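Local coordinates for capsid protein (Penaeus vannamei nodavirus, PDB 5YL0) that forms part of the viral capsid, its compact all-beta domain probably being the protruding domain on the outside of the nodavirus shell, at residues G55-S60 with V99-A104. Residues are numbered along the deposited sequence; the frame is centred on the assembly and turned at random.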
ATOM      1  N   GLY B  55      -4.829   1.187  22.757  1.00 13.18           N
ATOM      2  CA  GLY B  55      -3.614   1.524  22.125  1.00 11.76           C
ATOM      3  C   GLY B  55      -3.668   1.574  20.606  1.00 11.29           C
ATOM      4  O   GLY B  55      -4.689   1.181  20.044  1.00 13.07           O
ATOM      5  N   ILE B  56      -2.596   1.994  20.023  1.00 11.20           N
ATOM      6  CA  ILE B  56      -2.535   2.276  18.604  1.00 11.33           C
ATOM      7  C   ILE B  56      -1.615   1.291  17.942  1.00 10.44           C
ATOM      8  O   ILE B  56      -0.487   1.091  18.358  1.00 10.31           O
ATOM      9  CB  ILE B  56      -2.053   3.717  18.337  1.00 13.00           C
ATOM     10  CG1 ILE B  56      -2.966   4.710  19.107  1.00 14.85           C
ATOM     11  CG2 ILE B  56      -2.035   4.044  16.863  1.00 12.88           C
ATOM     12  CD1 ILE B  56      -2.503   6.094  19.051  1.00 17.09           C
ATOM     13  N   TYR B  57      -2.075   0.694  16.823  1.00 10.13           N
ATOM     14  CA  TYR B  57      -1.259  -0.151  15.988  1.00  8.92           C
ATOM     15  C   TYR B  57      -0.306   0.739  15.221  1.00  8.71           C
ATOM     16  O   TYR B  57      -0.750   1.574  14.364  1.00  9.72           O
ATOM     17  CB  TYR B  57      -2.167  -0.966  15.012  1.00  8.96           C
ATOM     18  CG  TYR B  57      -1.368  -1.953  14.157  1.00  8.68           C
ATOM     19  CD1 TYR B  57      -0.687  -1.534  13.006  1.00  9.19           C
ATOM     20  CD2 TYR B  57      -1.218  -3.284  14.552  1.00  8.91           C
ATOM     21  CE1 TYR B  57       0.032  -2.387  12.243  1.00  9.10           C
ATOM     22  CE2 TYR B  57      -0.493  -4.157  13.779  1.00  9.33           C
ATOM     23  CZ  TYR B  57       0.181  -3.699  12.636  1.00  9.36           C
ATOM     24  OH  TYR B  57       0.951  -4.563  11.841  1.00  9.81           O
ATOM     25  N   ILE B  58       0.976   0.601  15.392  1.00  9.14           N
ATOM     26  CA  ILE B  58       2.016   1.346  14.653  1.00  9.15           C
ATOM     27  C   ILE B  58       3.127   0.386  14.325  1.00  9.13           C
ATOM     28  O   ILE B  58       3.790  -0.185  15.242  1.00 11.39           O
ATOM     29  CB  ILE B  58       2.607   2.547  15.461  1.00 10.23           C
ATOM     30  CG1 ILE B  58       1.478   3.448  15.983  1.00 10.70           C
ATOM     31  CG2 ILE B  58       3.610   3.287  14.593  1.00 10.64           C
ATOM     32  CD1 ILE B  58       2.028   4.576  16.855  1.00 11.71           C
ATOM     33  N   LEU B  59       3.333   0.077  13.064  1.00  9.59           N
ATOM     34  CA  LEU B  59       4.365  -0.807  12.573  1.00  9.23           C
ATOM     35  C   LEU B  59       5.354   0.004  11.770  1.00  8.72           C
ATOM     36  O   LEU B  59       4.979   0.932  10.990  1.00 10.22           O
ATOM     37  CB  LEU B  59       3.740  -1.912  11.698  1.00  9.52           C
ATOM     38  CG  LEU B  59       4.723  -2.851  11.022  1.00 11.04           C
ATOM     39  CD1 LEU B  59       4.248  -4.277  10.923  1.00 12.64           C
ATOM     40  CD2 LEU B  59       5.143  -2.386   9.619  1.00 11.99           C
ATOM     41  N   SER B  60       6.619  -0.307  11.878  1.00  9.16           N
ATOM     42  CA  SER B  60       7.681   0.174  11.029  1.00 10.27           C
ATOM     43  C   SER B  60       8.501  -1.006  10.569  1.00  9.78           C
ATOM     44  O   SER B  60       8.854  -1.885  11.438  1.00 12.59           O
ATOM     45  CB  SER B  60       8.533   1.230  11.740  1.00 11.35           C
ATOM     46  OG  SER B  60       9.453   1.820  10.876  1.00 13.33           O
ATOM     47  N   VAL B  99      11.331  -5.588  11.954  1.00 10.18           N
ATOM     48  CA  VAL B  99       9.897  -5.132  12.085  1.00 10.66           C
ATOM     49  C   VAL B  99       9.683  -4.731  13.522  1.00 10.30           C
ATOM     50  O   VAL B  99      10.051  -5.504  14.466  1.00 11.64           O
ATOM     51  CB  VAL B  99       8.991  -6.323  11.737  1.00 10.87           C
ATOM     52  CG1 VAL B  99       7.523  -5.815  11.890  1.00 11.91           C
ATOM     53  CG2 VAL B  99       9.221  -6.793  10.313  1.00 11.61           C
ATOM     54  N   VAL B 100       9.135  -3.556  13.755  1.00 10.29           N
ATOM     55  CA  VAL B 100       8.911  -3.026  15.111  1.00 11.28           C
ATOM     56  C   VAL B 100       7.456  -2.601  15.236  1.00  9.56           C
ATOM     57  O   VAL B 100       6.932  -1.860  14.336  1.00 11.16           O
ATOM     58  CB  VAL B 100       9.759  -1.774  15.346  1.00 15.38           C
ATOM     59  CG1 VAL B 100       9.459  -1.174  16.717  1.00 15.60           C
ATOM     60  CG2 VAL B 100      11.257  -1.863  15.145  1.00 18.29           C
ATOM     61  N   LEU B 101       6.836  -3.063  16.304  1.00  9.71           N
ATOM     62  CA  LEU B 101       5.476  -2.603  16.656  1.00 11.40           C
ATOM     63  C   LEU B 101       5.608  -1.719  17.847  1.00 10.66           C
ATOM     64  O   LEU B 101       6.220  -2.160  18.894  1.00 12.57           O
ATOM     65  CB  LEU B 101       4.639  -3.820  17.119  1.00 14.31           C
ATOM     66  CG  LEU B 101       3.644  -4.436  16.161  1.00 19.33           C
ATOM     67  CD1 LEU B 101       2.941  -5.562  16.966  1.00 16.95           C
ATOM     68  CD2 LEU B 101       2.607  -3.388  15.729  1.00 17.43           C
ATOM     69  N   THR B 102       5.102  -0.518  17.836  1.00 10.23           N
ATOM     70  CA  THR B 102       5.224   0.361  18.957  1.00 10.86           C
ATOM     71  C   THR B 102       4.536  -0.133  20.195  1.00 10.73           C
ATOM     72  O   THR B 102       5.147   0.015  21.318  1.00 12.81           O
ATOM     73  CB  THR B 102       4.740   1.735  18.553  1.00 11.20           C
ATOM     74  OG1 THR B 102       5.465   2.158  17.417  1.00 12.70           O
ATOM     75  CG2 THR B 102       4.887   2.783  19.704  1.00 12.90           C
ATOM     76  N   THR B 103       3.440  -0.723  20.097  1.00 10.53           N
ATOM     77  CA  THR B 103       2.701  -1.363  21.179  1.00 11.98           C
ATOM     78  C   THR B 103       2.431  -2.790  20.739  1.00 10.99           C
ATOM     79  O   THR B 103       1.612  -3.042  19.814  1.00 11.07           O
ATOM     80  CB  THR B 103       1.392  -0.582  21.452  1.00 11.70           C
ATOM     81  OG1 THR B 103       1.703   0.767  21.841  1.00 13.76           O
ATOM     82  CG2 THR B 103       0.543  -1.197  22.536  1.00 13.92           C
ATOM     83  N   ALA B 104       3.070  -3.751  21.406  1.00 11.90           N
ATOM     84  CA  ALA B 104       3.042  -5.139  20.925  1.00 11.68           C
ATOM     85  C   ALA B 104       1.808  -5.895  21.219  1.00 11.86           C
ATOM     86  O   ALA B 104       1.575  -6.939  20.602  1.00 13.43           O
ATOM     87  CB  ALA B 104       4.264  -5.934  21.418  1.00 13.15           C
TER
HETATM   88  O   HOH W   1       1.471  -0.884  17.980  1.00 11.24           O
HETATM   89  O   HOH W   2       1.640   2.309  19.655  1.00 14.24           O
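The Tyr-57 ring carries methyl CD2 of Leu-101 over one face, 4.0 Å from the ring centroid in a CH-pi contact, offset toward the CE2 side of the rim. With CG of Tyr-57 anti to the backbone N (chi1 -176°), the ring comes back toward Leu-101, although the CB of Tyr-57 points away from 99-104; its OH is hydrogen-bonded to OG1 of Thr-110, and its ring also meets Phe-50. Leu-59 and Leu-101 share one face of the sheet as a non-hydrogen-bonded pair, and CD1 of Leu-59 reaches CG1 of Val-99 at 3.7 Å. Ser-60 and Val-100, on the other face, form a hydrogen-bonded pair through Ser-60 N to Val-100 O and Val-100 N to Ser-60 O, both 2.9 Å, with N-H...O angles of 162° and 164°. Thr-102 N to Ile-58 O, also 2.9 Å, is the last direct rung. Beyond it the two segments diverge, and one water takes over, accepting from Ile-58 N and Thr-103 N and donating to Ile-56 O (2.8 Å). A second water donates to the same Ile-56 O and lies 2.7 Å from Thr-103 OG1. This is the fraying end of an antiparallel strand pair, 58-63 beside 95-101 in the domain's all-antiparallel beta fold, where water replaces the ladder as loops adjoin the strands.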